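Local atomic coordinates of pyruvate kinase (PDB entry 6QXL), a protein that probably catalyses the last step of glycolysis, in which phosphoenolpyruvate and ADP yield pyruvate and ATP, with magnesium and potassium ions as cofactors. Residues L35-G40 with G67-P72; K221-E226 with M245-D250. All blocks are in the same frame, centred on the assembly; numbering follows the deposited sequence.

Interaction 1 (L35-G40 with G67-P72); sequences LNFSHG and GDLQGP
The Phe37 ring meets the neighbouring strand end obliquely, its CE2 3.9 Å from Gly67 CA and its CD2 4.1 Å from the Leu69 methyl CD2, within one beta-alpha-beta unit of the TIM barrel. One face of the ring is turned to the carbonyl O of Leu35, which sits 4.3 Å above the ring plane over its centre; His45 adds an edge-to-face ring contact from outside the two segments. With CG anti to its own carbonyl carbon (chi1 -68°), Phe37 directs the ring back along the neighbouring strand.

The parallel strands 32-36 and 64-68 pair through Leu35 with Gly67 and Asn36 with Asp68. Asp68 N donates to Leu35 O and Phe37 N to Asp68 O, so the pairing runs on past the end of strand 32-36. With no side chain at Gly67, Phe37 CE2 can lie directly against its CA.

Asn36 and Asp68 point to the same side of the sheet. The Asp68 carboxylate forms salt bridges through OD2 with Arg34 on the adjacent strand and through OD1, across strand 190-193, with Lys221 on strand 217-222.

Beyond the strands, Asn36 OD1 closes an Asx turn by accepting from Ser38 N, which stands well above the amide plane, at 3.2 Å. Ser38 OG donates to the same oxygen from the same face, at 3.1 Å. Against Ser38 lies the extended Gln70 side chain, whose CB and CG each come to 3.5 Å from Ser38 OG, while its OE1 rests 3.4 Å from Ser38 CA.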
ATOM      1  N   LEU A  35      31.753  -0.734 -29.979  1.00 46.27           N
ATOM      2  CA  LEU A  35      32.480  -1.115 -31.165  1.00 44.97           C
ATOM      3  C   LEU A  35      31.800  -2.365 -31.669  1.00 49.54           C
ATOM      4  O   LEU A  35      31.887  -3.425 -31.029  1.00 47.34           O
ATOM      5  CB  LEU A  35      33.948  -1.393 -30.835  1.00 48.38           C
ATOM      6  CG  LEU A  35      34.659  -0.337 -29.990  1.00 51.98           C
ATOM      7  CD1 LEU A  35      36.119  -0.782 -29.813  1.00 48.98           C
ATOM      8  CD2 LEU A  35      34.645   1.038 -30.616  1.00 49.85           C
ATOM      9  N   ASN A  36      31.105  -2.245 -32.799  1.00 53.13           N
ATOM     10  CA  ASN A  36      30.333  -3.359 -33.323  1.00 47.63           C
ATOM     11  C   ASN A  36      31.232  -4.201 -34.200  1.00 47.96           C
ATOM     12  O   ASN A  36      31.612  -3.772 -35.275  1.00 48.28           O
ATOM     13  CB  ASN A  36      29.107  -2.827 -34.080  1.00 46.62           C
ATOM     14  CG  ASN A  36      28.211  -3.924 -34.600  1.00 46.28           C
ATOM     15  OD1 ASN A  36      28.379  -5.103 -34.276  1.00 48.30           O
ATOM     16  ND2 ASN A  36      27.263  -3.541 -35.417  1.00 49.73           N
ATOM     17  N   PHE A  37      31.560  -5.401 -33.749  1.00 50.56           N
ATOM     18  CA  PHE A  37      32.469  -6.258 -34.512  1.00 54.62           C
ATOM     19  C   PHE A  37      31.850  -6.834 -35.769  1.00 56.79           C
ATOM     20  O   PHE A  37      32.568  -7.385 -36.580  1.00 62.08           O
ATOM     21  CB  PHE A  37      33.040  -7.394 -33.648  1.00 55.48           C
ATOM     22  CG  PHE A  37      33.977  -6.939 -32.560  1.00 65.16           C
ATOM     23  CD1 PHE A  37      35.002  -6.029 -32.815  1.00 69.18           C
ATOM     24  CD2 PHE A  37      33.840  -7.431 -31.268  1.00 69.92           C
ATOM     25  CE1 PHE A  37      35.871  -5.621 -31.809  1.00 70.61           C
ATOM     26  CE2 PHE A  37      34.703  -7.035 -30.250  1.00 68.17           C
ATOM     27  CZ  PHE A  37      35.728  -6.133 -30.520  1.00 70.27           C
ATOM     28  N   SER A  38      30.546  -6.709 -35.959  1.00 63.28           N
ATOM     29  CA  SER A  38      29.931  -7.131 -37.233  1.00 64.01           C
ATOM     30  C   SER A  38      30.544  -6.404 -38.445  1.00 62.77           C
ATOM     31  O   SER A  38      30.538  -6.946 -39.525  1.00 63.25           O
ATOM     32  CB  SER A  38      28.427  -6.839 -37.229  1.00 67.04           C
ATOM     33  OG  SER A  38      27.789  -7.499 -36.166  1.00 68.91           O
ATOM     34  N   HIS A  39      31.037  -5.176 -38.258  1.00 64.80           N
ATOM     35  CA  HIS A  39      31.649  -4.414 -39.330  1.00 64.52           C
ATOM     36  C   HIS A  39      33.002  -3.885 -38.892  1.00 65.21           C
ATOM     37  O   HIS A  39      33.332  -3.873 -37.716  1.00 61.90           O
ATOM     38  CB  HIS A  39      30.754  -3.267 -39.809  1.00 60.60           C
ATOM     39  CG  HIS A  39      29.322  -3.661 -40.023  1.00 67.92           C
ATOM     40  ND1 HIS A  39      28.903  -4.424 -41.095  1.00 67.22           N
ATOM     41  CD2 HIS A  39      28.223  -3.446 -39.260  1.00 69.42           C
ATOM     42  CE1 HIS A  39      27.598  -4.617 -41.014  1.00 66.21           C
ATOM     43  NE2 HIS A  39      27.171  -4.077 -39.883  1.00 68.20           N
ATOM     44  N   GLY A  40      33.801  -3.476 -39.867  1.00 65.92           N
ATOM     45  CA  GLY A  40      35.121  -2.920 -39.632  1.00 59.65           C
ATOM     46  C   GLY A  40      36.213  -3.961 -39.456  1.00 61.73           C
ATOM     47  O   GLY A  40      35.957  -5.133 -39.182  1.00 52.47           O
ATOM     48  N   GLY A  67      32.563  -3.927 -26.560  1.00 44.59           N
ATOM     49  CA  GLY A  67      32.781  -4.658 -27.793  1.00 46.32           C
ATOM     50  C   GLY A  67      31.636  -5.610 -28.015  1.00 53.49           C
ATOM     51  O   GLY A  67      31.345  -6.448 -27.158  1.00 61.63           O
ATOM     52  N   ASP A  68      30.992  -5.489 -29.171  1.00 51.46           N
ATOM     53  CA  ASP A  68      29.775  -6.226 -29.463  1.00 48.49           C
ATOM     54  C   ASP A  68      30.081  -7.350 -30.441  1.00 43.81           C
ATOM     55  O   ASP A  68      30.376  -7.089 -31.599  1.00 45.64           O
ATOM     56  CB  ASP A  68      28.698  -5.244 -30.007  1.00 58.30           C
ATOM     57  CG  ASP A  68      27.279  -5.772 -29.883  1.00 69.34           C
ATOM     58  OD1 ASP A  68      27.072  -6.972 -30.184  1.00 71.72           O
ATOM     59  OD2 ASP A  68      26.362  -5.013 -29.466  1.00 78.41           O
ATOM     60  N   LEU A  69      29.996  -8.579 -29.978  1.00 40.37           N
ATOM     61  CA  LEU A  69      30.218  -9.765 -30.816  1.00 42.93           C
ATOM     62  C   LEU A  69      29.092  -9.932 -31.824  1.00 48.44           C
ATOM     63  O   LEU A  69      27.917  -9.759 -31.498  1.00 57.90           O
ATOM     64  CB  LEU A  69      30.287 -11.050 -29.975  1.00 42.44           C
ATOM     65  CG  LEU A  69      31.346 -11.063 -28.850  1.00 43.65           C
ATOM     66  CD1 LEU A  69      31.186 -12.328 -27.987  1.00 45.86           C
ATOM     67  CD2 LEU A  69      32.772 -10.926 -29.446  1.00 46.80           C
ATOM     68  N   GLN A  70      29.442 -10.293 -33.055  1.00 52.22           N
ATOM     69  CA  GLN A  70      28.426 -10.436 -34.098  1.00 53.00           C
ATOM     70  C   GLN A  70      27.456 -11.553 -33.815  1.00 50.71           C
ATOM     71  O   GLN A  70      26.268 -11.435 -34.053  1.00 49.26           O
ATOM     72  CB  GLN A  70      29.108 -10.654 -35.438  1.00 63.12           C
ATOM     73  CG  GLN A  70      28.144 -10.939 -36.582  1.00 61.30           C
ATOM     74  CD  GLN A  70      28.817 -11.040 -37.920  1.00 61.95           C
ATOM     75  OE1 GLN A  70      28.918 -10.060 -38.601  1.00 68.16           O
ATOM     76  NE2 GLN A  70      29.269 -12.270 -38.300  1.00 58.85           N
ATOM     77  N   GLY A  71      27.964 -12.672 -33.323  1.00 48.22           N
ATOM     78  CA  GLY A  71      27.075 -13.787 -32.973  1.00 48.79           C
ATOM     79  C   GLY A  71      26.734 -14.597 -34.205  1.00 52.69           C
ATOM     80  O   GLY A  71      27.201 -14.320 -35.345  1.00 56.17           O
ATOM     81  N   PRO A  72      25.802 -15.553 -34.060  1.00 60.42           N
ATOM     82  CA  PRO A  72      25.282 -16.345 -35.164  1.00 62.15           C
ATOM     83  C   PRO A  72      24.123 -15.631 -35.930  1.00 59.72           C
ATOM     84  O   PRO A  72      22.959 -16.012 -35.939  1.00 61.18           O
ATOM     85  CB  PRO A  72      24.768 -17.560 -34.465  1.00 62.90           C
ATOM     86  CG  PRO A  72      24.226 -17.034 -33.149  1.00 62.65           C
ATOM     87  CD  PRO A  72      25.235 -15.983 -32.784  1.00 58.68           C
TER

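Interaction 2 (K221-E226 with M245-D250); sequences KIERAE and MVARGD. With MG (magnesium ion), chain N; MLI (malonate ion), chain O.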
ATOM      1  N   LYS A 221      22.825  -9.853 -24.505  1.00 44.52           N
ATOM      2  CA  LYS A 221      21.821  -9.219 -25.346  1.00 43.53           C
ATOM      3  C   LYS A 221      20.588 -10.093 -25.411  1.00 39.09           C
ATOM      4  O   LYS A 221      20.658 -11.216 -25.862  1.00 42.25           O
ATOM      5  CB  LYS A 221      22.391  -8.965 -26.727  1.00 46.88           C
ATOM      6  CG  LYS A 221      23.503  -7.928 -26.707  1.00 46.94           C
ATOM      7  CD  LYS A 221      24.298  -7.925 -27.988  1.00 45.02           C
ATOM      8  CE  LYS A 221      23.473  -7.447 -29.176  1.00 43.85           C
ATOM      9  NZ  LYS A 221      24.308  -7.243 -30.376  1.00 41.33           N
ATOM     10  N   ILE A 222      19.459  -9.574 -24.951  1.00 35.84           N
ATOM     11  CA  ILE A 222      18.206 -10.322 -24.944  1.00 37.37           C
ATOM     12  C   ILE A 222      17.536 -10.111 -26.308  1.00 37.22           C
ATOM     13  O   ILE A 222      16.894  -9.110 -26.532  1.00 36.18           O
ATOM     14  CB  ILE A 222      17.285  -9.872 -23.796  1.00 36.79           C
ATOM     15  CG1 ILE A 222      18.048  -9.787 -22.465  1.00 35.90           C
ATOM     16  CG2 ILE A 222      16.097 -10.798 -23.667  1.00 35.26           C
ATOM     17  CD1 ILE A 222      18.850 -10.999 -22.118  1.00 36.30           C
ATOM     18  N   GLU A 223      17.801 -11.016 -27.244  1.00 36.79           N
ATOM     19  CA  GLU A 223      17.313 -11.000 -28.610  1.00 38.36           C
ATOM     20  C   GLU A 223      16.612 -12.283 -29.069  1.00 43.44           C
ATOM     21  O   GLU A 223      16.212 -12.363 -30.180  1.00 53.28           O
ATOM     22  CB  GLU A 223      18.497 -10.814 -29.573  1.00 38.39           C
ATOM     23  CG  GLU A 223      19.234  -9.493 -29.553  1.00 41.57           C
ATOM     24  CD  GLU A 223      20.405  -9.394 -30.519  1.00 44.13           C
ATOM     25  OE1 GLU A 223      21.330 -10.166 -30.360  1.00 47.73           O
ATOM     26  OE2 GLU A 223      20.426  -8.523 -31.416  1.00 42.99           O
ATOM     27  N   ARG A 224      16.493 -13.299 -28.244  1.00 42.38           N
ATOM     28  CA  ARG A 224      15.929 -14.579 -28.680  1.00 43.55           C
ATOM     29  C   ARG A 224      14.627 -14.852 -28.012  1.00 42.53           C
ATOM     30  O   ARG A 224      14.492 -14.605 -26.823  1.00 45.28           O
ATOM     31  CB  ARG A 224      16.881 -15.753 -28.425  1.00 49.15           C
ATOM     32  CG  ARG A 224      17.963 -15.825 -29.434  1.00 53.16           C
ATOM     33  CD  ARG A 224      17.719 -16.619 -30.700  1.00 60.21           C
ATOM     34  NE  ARG A 224      18.933 -17.051 -31.291  1.00 66.79           N
ATOM     35  CZ  ARG A 224      19.254 -16.936 -32.597  1.00 66.38           C
ATOM     36  NH1 ARG A 224      18.400 -16.395 -33.463  1.00 68.96           N
ATOM     37  NH2 ARG A 224      20.430 -17.365 -33.048  1.00 63.02           N
ATOM     38  N   ALA A 225      13.662 -15.377 -28.730  1.00 39.76           N
ATOM     39  CA  ALA A 225      12.394 -15.778 -28.134  1.00 40.68           C
ATOM     40  C   ALA A 225      12.553 -16.683 -26.933  1.00 45.43           C
ATOM     41  O   ALA A 225      11.851 -16.535 -25.934  1.00 42.63           O
ATOM     42  CB  ALA A 225      11.482 -16.404 -29.173  1.00 42.15           C
ATOM     43  N   GLU A 226      13.535 -17.588 -27.011  1.00 47.61           N
ATOM     44  CA  GLU A 226      13.756 -18.573 -25.939  1.00 48.88           C
ATOM     45  C   GLU A 226      14.231 -17.903 -24.663  1.00 48.74           C
ATOM     46  O   GLU A 226      13.938 -18.384 -23.580  1.00 45.51           O
ATOM     47  CB  GLU A 226      14.780 -19.634 -26.384  1.00 52.49           C
ATOM     48  CG  GLU A 226      14.364 -20.517 -27.565  1.00 58.11           C
ATOM     49  CD  GLU A 226      14.480 -19.874 -28.942  1.00 64.59           C
ATOM     50  OE1 GLU A 226      15.080 -18.788 -29.136  1.00 69.76           O
ATOM     51  OE2 GLU A 226      13.882 -20.420 -29.859  1.00 75.13           O
ATOM     52  N   MET A 245      21.201  -6.229 -22.206  1.00 36.31           N
ATOM     53  CA  MET A 245      20.771  -5.243 -23.184  1.00 36.52           C
ATOM     54  C   MET A 245      19.408  -5.659 -23.724  1.00 33.99           C
ATOM     55  O   MET A 245      19.232  -6.788 -24.174  1.00 32.71           O
ATOM     56  CB  MET A 245      21.777  -5.157 -24.324  1.00 40.10           C
ATOM     57  CG  MET A 245      21.417  -4.140 -25.387  1.00 43.35           C
ATOM     58  SD  MET A 245      22.409  -4.195 -26.849  1.00 51.97           S
ATOM     59  CE  MET A 245      23.970  -3.504 -26.228  1.00 55.43           C
ATOM     60  N   VAL A 246      18.466  -4.730 -23.721  1.00 36.22           N
ATOM     61  CA  VAL A 246      17.179  -4.933 -24.357  1.00 37.48           C
ATOM     62  C   VAL A 246      17.372  -4.622 -25.833  1.00 35.24           C
ATOM     63  O   VAL A 246      17.355  -3.471 -26.247  1.00 34.58           O
ATOM     64  CB  VAL A 246      16.068  -4.069 -23.727  1.00 39.84           C
ATOM     65  CG1 VAL A 246      14.714  -4.433 -24.308  1.00 40.46           C
ATOM     66  CG2 VAL A 246      16.031  -4.262 -22.220  1.00 39.66           C
ATOM     67  N   ALA A 247      17.590  -5.676 -26.606  1.00 34.38           N
ATOM     68  CA  ALA A 247      17.998  -5.533 -27.998  1.00 36.83           C
ATOM     69  C   ALA A 247      16.748  -5.587 -28.873  1.00 37.53           C
ATOM     70  O   ALA A 247      16.384  -6.638 -29.424  1.00 33.90           O
ATOM     71  CB  ALA A 247      18.967  -6.631 -28.370  1.00 37.02           C
ATOM     72  N   ARG A 248      16.105  -4.438 -29.032  1.00 35.24           N
ATOM     73  CA  ARG A 248      14.729  -4.448 -29.495  1.00 35.07           C
ATOM     74  C   ARG A 248      14.582  -4.755 -30.972  1.00 35.70           C
ATOM     75  O   ARG A 248      13.512  -5.182 -31.386  1.00 38.83           O
ATOM     76  CB  ARG A 248      14.028  -3.145 -29.143  1.00 34.57           C
ATOM     77  CG  ARG A 248      13.996  -2.925 -27.650  1.00 33.52           C
ATOM     78  CD  ARG A 248      13.268  -1.661 -27.261  1.00 30.57           C
ATOM     79  NE  ARG A 248      13.731  -0.512 -28.007  1.00 29.41           N
ATOM     80  CZ  ARG A 248      13.228   0.717 -27.850  1.00 31.92           C
ATOM     81  NH1 ARG A 248      12.271   0.953 -26.955  1.00 31.22           N
ATOM     82  NH2 ARG A 248      13.694   1.726 -28.579  1.00 32.69           N
ATOM     83  N   GLY A 249      15.640  -4.533 -31.754  1.00 38.64           N
ATOM     84  CA  GLY A 249      15.637  -4.887 -33.173  1.00 35.70           C
ATOM     85  C   GLY A 249      15.403  -6.385 -33.371  1.00 37.02           C
ATOM     86  O   GLY A 249      14.340  -6.812 -33.824  1.00 36.56           O
ATOM     87  N   ASP A 250      16.368  -7.192 -32.996  1.00 33.97           N
ATOM     88  CA  ASP A 250      16.224  -8.621 -33.183  1.00 35.66           C
ATOM     89  C   ASP A 250      15.126  -9.210 -32.305  1.00 38.71           C
ATOM     90  O   ASP A 250      14.398 -10.110 -32.750  1.00 39.15           O
ATOM     91  CB  ASP A 250      17.543  -9.360 -32.966  1.00 42.81           C
ATOM     92  CG  ASP A 250      18.494  -9.203 -34.142  1.00 51.49           C
ATOM     93  OD1 ASP A 250      18.064  -9.522 -35.269  1.00 58.29           O
ATOM     94  OD2 ASP A 250      19.674  -8.816 -33.920  1.00 55.01           O
TER
HETATM   95 MG    MG N 502      20.710  -7.378 -32.525  1.00 49.22          MG
HETATM   96  C1  MLI O 503      20.647  -4.520 -30.958  1.00 53.46           C
HETATM   97  C2  MLI O 503      19.402  -5.110 -31.616  1.00 50.40           C
HETATM   98  C3  MLI O 503      21.916  -4.906 -31.661  1.00 54.16           C
HETATM   99  O6  MLI O 503      19.414  -6.233 -32.170  1.00 48.19           O
HETATM  100  O7  MLI O 503      18.365  -4.457 -31.550  1.00 45.59           O
HETATM  101  O8  MLI O 503      22.116  -6.132 -31.778  1.00 49.47           O
HETATM  102  O9  MLI O 503      22.659  -4.008 -32.118  1.00 62.38           O
HETATM  103  O   HOH W   1      20.779  -6.396 -34.908  1.00 61.79           O
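Strands 217-222 and 243-247 run parallel here, Lys221 paired with Met245 and Ile222 with Val246, and Ile222 N gives Met245 O a nearly straight 2.9 Å hydrogen bond. The side chains of Lys221 and Met245 lie alongside each other and point the same way, Lys221 CG at 3.9 Å from the sulfur SD. Bent at chi3 (67°), the lysine brings NZ to malonate O8 at 2.8 Å; the same nitrogen also bonds to Ser194.

Past the strand ends, Glu223 and Asp250 converge on the magnesium ion, their carboxylate planes turned 67° apart. Each supplies one oxygen, OE2 and OD2, with Asp250 OD2 at 2.3 Å from the metal. Malonate chelates the ion through O6 and O8, and a water lies at a long 2.6 Å from the magnesium ion. At the start of helix 248-255, Gly249 N donates to malonate O7 at 2.7 Å and Asp250 N reaches O6 at 3.3 Å. Thr282 supplies a further hydrogen bond to the ligand.

The dianion is thus gripped by metal, ammonium group and helix N-terminus together, an arrangement consistent with malonate occupying the site where pyruvate kinases bind the carboxylate-bearing substrate.

Overall arrangement
Interactions 1 and 2 follow in series along the chain, their centres about 15 Å apart, and both lie in the closed eight-stranded parallel barrel. Interaction 1 joins its second and third strands, 32-36 and 64-68, and interaction 2 its fifth and sixth, 217-222 and 243-247; strand 190-193 stands between the two pairs. They meet directly in the salt bridge of Asp68 OD1 with Lys221 NZ (2.8 Å), while Pro72 packs on Arg224. Asp68 is thus placed to act as a second-shell residue, probably orienting the lysine that binds the malonate. Barrel segments far apart in sequence thereby converge at the C-terminal ends of the strands, where TIM barrels carry their active sites.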